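Acyl-coenzyme A oxidase 3 (Yarrowia lipolytica, PDB 5YS9) catalyses the FAD-dependent oxidation of acyl-CoA to (2E)-enoyl-CoA, passing electrons to oxygen to form hydrogen peroxide in peroxisomal fatty acid beta-oxidation. Local coordinates at residues Val52-Ile55 / Glu56-Met59; Glu63-Pro66 / Val67-Val70. All coordinates share one frame; numbering follows the deposited sequence.

Contact 1 of 2, residues Val52-Ile55 / Glu56-Met59; sequences VTMI and ERLM
V52 to M59 form two continuous turns of helix 49-63, in which the amides of E56, R57, L58 and M59 each bond the carbonyl oxygen four residues back, E56 N reaching V52 O at 2.9 Å. The L58-to-M54 bond is the straightest of the four, with an N-H...O angle of 166°. Side chains about one turn apart meet along the helix. On one flank the E56 chain, extended beyond CG, brings OE2 to within 3.4 Å of V52 CG1, and the two side chains cross obliquely. On another, M54 CG, anti to the backbone N (chi1 -172°), passes at a slant 3.7 Å from R57 NH2; that same NH2 forms a salt bridge to E103 of helix 101-111. The buried side chains of I55 and M59 run side by side, with I55 CG2 at 3.7 Å from M59 SD. L58 CD1 rests more loosely against M54 CG, at 4.3 Å. Among the neighbouring helices, V52 and I55 pack on helix 38-46, and M54, L58 and M59 on helix 101-111.

Contact 2 of 2, residues Glu63-Pro66 / Val67-Val70; sequences ERDP and VLNV
An Asx turn at D65 leads straight into a type I beta turn spanning P66-N69, the bend by which the chain departs from the end of helix 49-63. In the Asx turn D65 OD1 accepts a hydrogen bond from V67 N, two residues on; at 3.4 Å and an N-H...O angle of 136° it is weak. With CG anti to its own amide nitrogen (chi1 -158°), the D65 side chain sets OD1 beside the V67 amide and next to the V67 side chain, which runs alongside and points the same way, D65 OD1 lying 3.1 Å from V67 CG1. P66, which cannot donate a backbone proton, fills the position between the two partners. The beta turn has helical backbone angles at V67 and L68 and is closed by N69 N bonding P66 O, again weakly at 3.4 Å but nearly straight, at 166°. L68 packs across the D65 side chain, its CG standing 3.7 Å from D65 CB and equally near the carboxylate carbon, with CD1 at 3.8 Å from D65 CB. Replacing D65 by an alanine here removes the carboxylate, which would probably leave the V67 amide without its side-chain acceptor and strip L68 CG of part of its packing, allowing the bend more freedom. N69 CB lies 3.5 Å from P66 O, and its OD1 takes a weak hydrogen bond from W642 NE1. The bend is packed on helix 78-92, where D65 and V67 touch A91 and L68 touches R88 and L92; at the start of the segment E63 OE2 hydrogen-bonds S640 OG, and its side chain touches W642 and F643 of helix 641-644.

Contact 1 and contact 2 follow each other along the chain, their centres about 16 Å apart, and the helix runs on from one to the other, M59 and E63 being one turn apart. Contact 1 occupies the middle of helix 49-63; contact 2 begins at its last residue and continues into the loop that leads to helix 78-92. Both belong to the N-terminal region of the oxidase and lie on the same side of the chain's centre, roughly 21 and 23 Å from it. The chain passes from regular helical bonding, with helices 38-46 and 101-111 flanking 52-59, to a weakly bonded bend at 63-70 between helix 78-92 and helix 641-644, which belongs to the C-terminal part of the chain.

Contact 1 of 2, residues Val52-Ile55 / Glu56-Met59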
ATOM      1  N   VAL A  52      20.117   5.284 -25.261  1.00 34.47           N
ATOM      2  CA  VAL A  52      19.184   6.374 -25.065  1.00 31.10           C
ATOM      3  C   VAL A  52      18.406   6.560 -26.313  1.00 33.55           C
ATOM      4  O   VAL A  52      17.195   6.657 -26.243  1.00 35.27           O
ATOM      5  CB  VAL A  52      19.832   7.693 -24.578  1.00 31.36           C
ATOM      6  CG1 VAL A  52      18.886   8.902 -24.686  1.00 31.68           C
ATOM      7  CG2 VAL A  52      20.259   7.557 -23.126  1.00 29.91           C
ATOM      8  N   THR A  53      19.070   6.548 -27.463  1.00 40.87           N
ATOM      9  CA  THR A  53      18.355   6.716 -28.734  1.00 42.91           C
ATOM     10  C   THR A  53      17.377   5.561 -28.936  1.00 39.73           C
ATOM     11  O   THR A  53      16.266   5.765 -29.436  1.00 38.76           O
ATOM     12  CB  THR A  53      19.281   6.743 -29.958  1.00 47.00           C
ATOM     13  OG1 THR A  53      20.013   5.521 -29.970  1.00 53.62           O
ATOM     14  CG2 THR A  53      20.221   7.968 -29.934  1.00 45.84           C
ATOM     15  N   MET A  54      17.781   4.359 -28.547  1.00 36.70           N
ATOM     16  CA  MET A  54      16.904   3.207 -28.705  1.00 39.85           C
ATOM     17  C   MET A  54      15.608   3.369 -27.866  1.00 42.34           C
ATOM     18  O   MET A  54      14.490   3.190 -28.361  1.00 44.71           O
ATOM     19  CB  MET A  54      17.610   1.911 -28.309  1.00 39.26           C
ATOM     20  CG  MET A  54      16.772   0.704 -28.659  1.00 41.44           C
ATOM     21  SD  MET A  54      17.341  -0.801 -27.855  1.00 52.47           S
ATOM     22  CE  MET A  54      18.159  -1.644 -29.192  1.00 44.58           C
ATOM     23  N   ILE A  55      15.782   3.700 -26.600  1.00 38.82           N
ATOM     24  CA  ILE A  55      14.685   3.943 -25.707  1.00 39.44           C
ATOM     25  C   ILE A  55      13.812   5.078 -26.222  1.00 40.98           C
ATOM     26  O   ILE A  55      12.605   5.033 -26.095  1.00 39.95           O
ATOM     27  CB  ILE A  55      15.248   4.254 -24.315  1.00 42.86           C
ATOM     28  CG1 ILE A  55      15.686   2.939 -23.683  1.00 46.92           C
ATOM     29  CG2 ILE A  55      14.256   4.998 -23.408  1.00 45.93           C
ATOM     30  CD1 ILE A  55      16.475   3.134 -22.421  1.00 52.18           C
ATOM     31  N   GLU A  56      14.417   6.107 -26.767  1.00 45.83           N
ATOM     32  CA  GLU A  56      13.644   7.197 -27.297  1.00 47.56           C
ATOM     33  C   GLU A  56      12.803   6.728 -28.461  1.00 44.12           C
ATOM     34  O   GLU A  56      11.669   7.119 -28.607  1.00 39.42           O
ATOM     35  CB  GLU A  56      14.558   8.333 -27.703  1.00 50.23           C
ATOM     36  CG  GLU A  56      14.812   9.300 -26.574  1.00 56.57           C
ATOM     37  CD  GLU A  56      16.007  10.184 -26.809  1.00 60.08           C
ATOM     38  OE1 GLU A  56      16.571  10.148 -27.915  1.00 62.14           O
ATOM     39  OE2 GLU A  56      16.378  10.913 -25.878  1.00 60.08           O
ATOM     40  N   ARG A  57      13.387   5.884 -29.290  1.00 44.78           N
ATOM     41  CA  ARG A  57      12.706   5.337 -30.433  1.00 43.63           C
ATOM     42  C   ARG A  57      11.523   4.492 -30.021  1.00 43.17           C
ATOM     43  O   ARG A  57      10.442   4.638 -30.553  1.00 39.07           O
ATOM     44  CB  ARG A  57      13.685   4.435 -31.167  1.00 49.79           C
ATOM     45  CG  ARG A  57      13.797   4.670 -32.652  1.00 58.59           C
ATOM     46  CD  ARG A  57      13.863   3.358 -33.420  1.00 62.60           C
ATOM     47  NE  ARG A  57      14.729   2.369 -32.788  1.00 62.85           N
ATOM     48  CZ  ARG A  57      14.415   1.089 -32.629  1.00 57.69           C
ATOM     49  NH1 ARG A  57      13.254   0.624 -33.053  1.00 47.29           N
ATOM     50  NH2 ARG A  57      15.271   0.277 -32.041  1.00 54.00           N
ATOM     51  N   LEU A  58      11.754   3.598 -29.073  1.00 40.32           N
ATOM     52  CA  LEU A  58      10.718   2.720 -28.576  1.00 39.61           C
ATOM     53  C   LEU A  58       9.581   3.455 -27.890  1.00 40.74           C
ATOM     54  O   LEU A  58       8.431   3.123 -28.090  1.00 37.23           O
ATOM     55  CB  LEU A  58      11.320   1.708 -27.615  1.00 39.22           C
ATOM     56  CG  LEU A  58      12.266   0.667 -28.196  1.00 36.74           C
ATOM     57  CD1 LEU A  58      12.848  -0.187 -27.096  1.00 35.16           C
ATOM     58  CD2 LEU A  58      11.570  -0.192 -29.222  1.00 34.54           C
ATOM     59  N   MET A  59       9.906   4.447 -27.077  1.00 40.35           N
ATOM     60  CA  MET A  59       8.898   5.189 -26.346  1.00 40.15           C
ATOM     61  C   MET A  59       7.976   5.940 -27.281  1.00 40.14           C
ATOM     62  O   MET A  59       6.778   5.942 -27.108  1.00 37.41           O
ATOM     63  CB  MET A  59       9.557   6.165 -25.376  1.00 39.13           C
ATOM     64  CG  MET A  59       9.837   5.587 -24.004  1.00 41.46           C
ATOM     65  SD  MET A  59      10.973   6.557 -23.015  1.00 43.55           S
ATOM     66  CE  MET A  59       9.901   7.003 -21.675  1.00 49.90           C
TER

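Contact 2 of 2, residues Glu63-Pro66 / Val67-Val70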
ATOM      1  N   GLU A  63       3.825   5.478 -27.756  1.00 40.86           N
ATOM      2  CA  GLU A  63       2.948   6.583 -27.433  1.00 41.60           C
ATOM      3  C   GLU A  63       2.105   7.057 -28.599  1.00 39.14           C
ATOM      4  O   GLU A  63       0.990   7.498 -28.434  1.00 40.02           O
ATOM      5  CB  GLU A  63       3.709   7.694 -26.741  1.00 44.38           C
ATOM      6  CG  GLU A  63       4.338   8.704 -27.647  1.00 51.77           C
ATOM      7  CD  GLU A  63       5.147   9.697 -26.871  1.00 52.64           C
ATOM      8  OE1 GLU A  63       4.760  10.872 -26.852  1.00 58.19           O
ATOM      9  OE2 GLU A  63       6.149   9.307 -26.269  1.00 65.51           O
ATOM     10  N   ARG A  64       2.702   7.003 -29.773  1.00 36.30           N
ATOM     11  CA  ARG A  64       2.063   7.397 -31.001  1.00 33.25           C
ATOM     12  C   ARG A  64       0.990   6.431 -31.457  1.00 32.64           C
ATOM     13  O   ARG A  64       0.145   6.789 -32.246  1.00 33.40           O
ATOM     14  CB  ARG A  64       3.101   7.618 -32.086  1.00 32.88           C
ATOM     15  CG  ARG A  64       3.833   8.937 -31.970  1.00 33.30           C
ATOM     16  CD  ARG A  64       4.780   9.120 -33.126  1.00 31.83           C
ATOM     17  NE  ARG A  64       5.399  10.429 -33.154  1.00 31.23           N
ATOM     18  CZ  ARG A  64       6.261  10.813 -34.077  1.00 28.75           C
ATOM     19  NH1 ARG A  64       6.597   9.983 -35.033  1.00 30.17           N
ATOM     20  NH2 ARG A  64       6.787  12.018 -34.040  1.00 29.19           N
ATOM     21  N   ASP A  65       1.045   5.197 -30.980  1.00 33.92           N
ATOM     22  CA  ASP A  65       0.129   4.180 -31.448  1.00 35.43           C
ATOM     23  C   ASP A  65      -1.284   4.413 -30.932  1.00 35.17           C
ATOM     24  O   ASP A  65      -1.535   4.410 -29.742  1.00 37.22           O
ATOM     25  CB  ASP A  65       0.628   2.828 -30.987  1.00 37.89           C
ATOM     26  CG  ASP A  65       0.100   1.706 -31.808  1.00 40.81           C
ATOM     27  OD1 ASP A  65      -1.066   1.755 -32.197  1.00 47.80           O
ATOM     28  OD2 ASP A  65       0.851   0.766 -32.065  1.00 41.98           O
ATOM     29  N   PRO A  66      -2.226   4.631 -31.835  1.00 38.20           N
ATOM     30  CA  PRO A  66      -3.581   4.998 -31.438  1.00 36.31           C
ATOM     31  C   PRO A  66      -4.301   3.929 -30.630  1.00 35.00           C
ATOM     32  O   PRO A  66      -5.003   4.260 -29.699  1.00 39.01           O
ATOM     33  CB  PRO A  66      -4.279   5.235 -32.774  1.00 38.44           C
ATOM     34  CG  PRO A  66      -3.186   5.544 -33.709  1.00 41.08           C
ATOM     35  CD  PRO A  66      -2.089   4.632 -33.294  1.00 39.34           C
ATOM     36  N   VAL A  67      -4.141   2.670 -30.987  1.00 35.67           N
ATOM     37  CA  VAL A  67      -4.768   1.596 -30.250  1.00 35.90           C
ATOM     38  C   VAL A  67      -4.217   1.468 -28.827  1.00 33.57           C
ATOM     39  O   VAL A  67      -4.937   1.141 -27.915  1.00 34.60           O
ATOM     40  CB  VAL A  67      -4.838   0.286 -31.065  1.00 40.15           C
ATOM     41  CG1 VAL A  67      -3.709   0.196 -32.055  1.00 38.45           C
ATOM     42  CG2 VAL A  67      -4.936  -0.938 -30.185  1.00 39.39           C
ATOM     43  N   LEU A  68      -2.935   1.723 -28.659  1.00 34.52           N
ATOM     44  CA  LEU A  68      -2.286   1.722 -27.350  1.00 32.92           C
ATOM     45  C   LEU A  68      -2.676   2.800 -26.331  1.00 32.92           C
ATOM     46  O   LEU A  68      -2.453   2.620 -25.159  1.00 39.37           O
ATOM     47  CB  LEU A  68      -0.772   1.673 -27.493  1.00 34.52           C
ATOM     48  CG  LEU A  68      -0.235   0.489 -28.281  1.00 33.76           C
ATOM     49  CD1 LEU A  68       1.270   0.404 -28.153  1.00 34.94           C
ATOM     50  CD2 LEU A  68      -0.892  -0.802 -27.862  1.00 32.55           C
ATOM     51  N   ASN A  69      -3.323   3.858 -26.767  1.00 37.63           N
ATOM     52  CA  ASN A  69      -3.477   5.033 -25.945  1.00 35.52           C
ATOM     53  C   ASN A  69      -4.098   4.717 -24.586  1.00 38.30           C
ATOM     54  O   ASN A  69      -5.135   4.098 -24.491  1.00 39.08           O
ATOM     55  CB  ASN A  69      -4.355   5.992 -26.733  1.00 35.61           C
ATOM     56  CG  ASN A  69      -4.646   7.265 -26.008  1.00 37.77           C
ATOM     57  OD1 ASN A  69      -3.801   8.117 -25.879  1.00 44.69           O
ATOM     58  ND2 ASN A  69      -5.866   7.413 -25.563  1.00 44.96           N
ATOM     59  N   VAL A  70      -3.454   5.191 -23.531  1.00 43.08           N
ATOM     60  CA  VAL A  70      -3.835   4.866 -22.178  1.00 38.21           C
ATOM     61  C   VAL A  70      -4.668   5.960 -21.562  1.00 35.78           C
ATOM     62  O   VAL A  70      -5.250   5.756 -20.510  1.00 34.15           O
ATOM     63  CB  VAL A  70      -2.609   4.528 -21.304  1.00 36.93           C
ATOM     64  CG1 VAL A  70      -2.000   3.224 -21.795  1.00 36.21           C
ATOM     65  CG2 VAL A  70      -1.583   5.658 -21.295  1.00 38.02           C
TER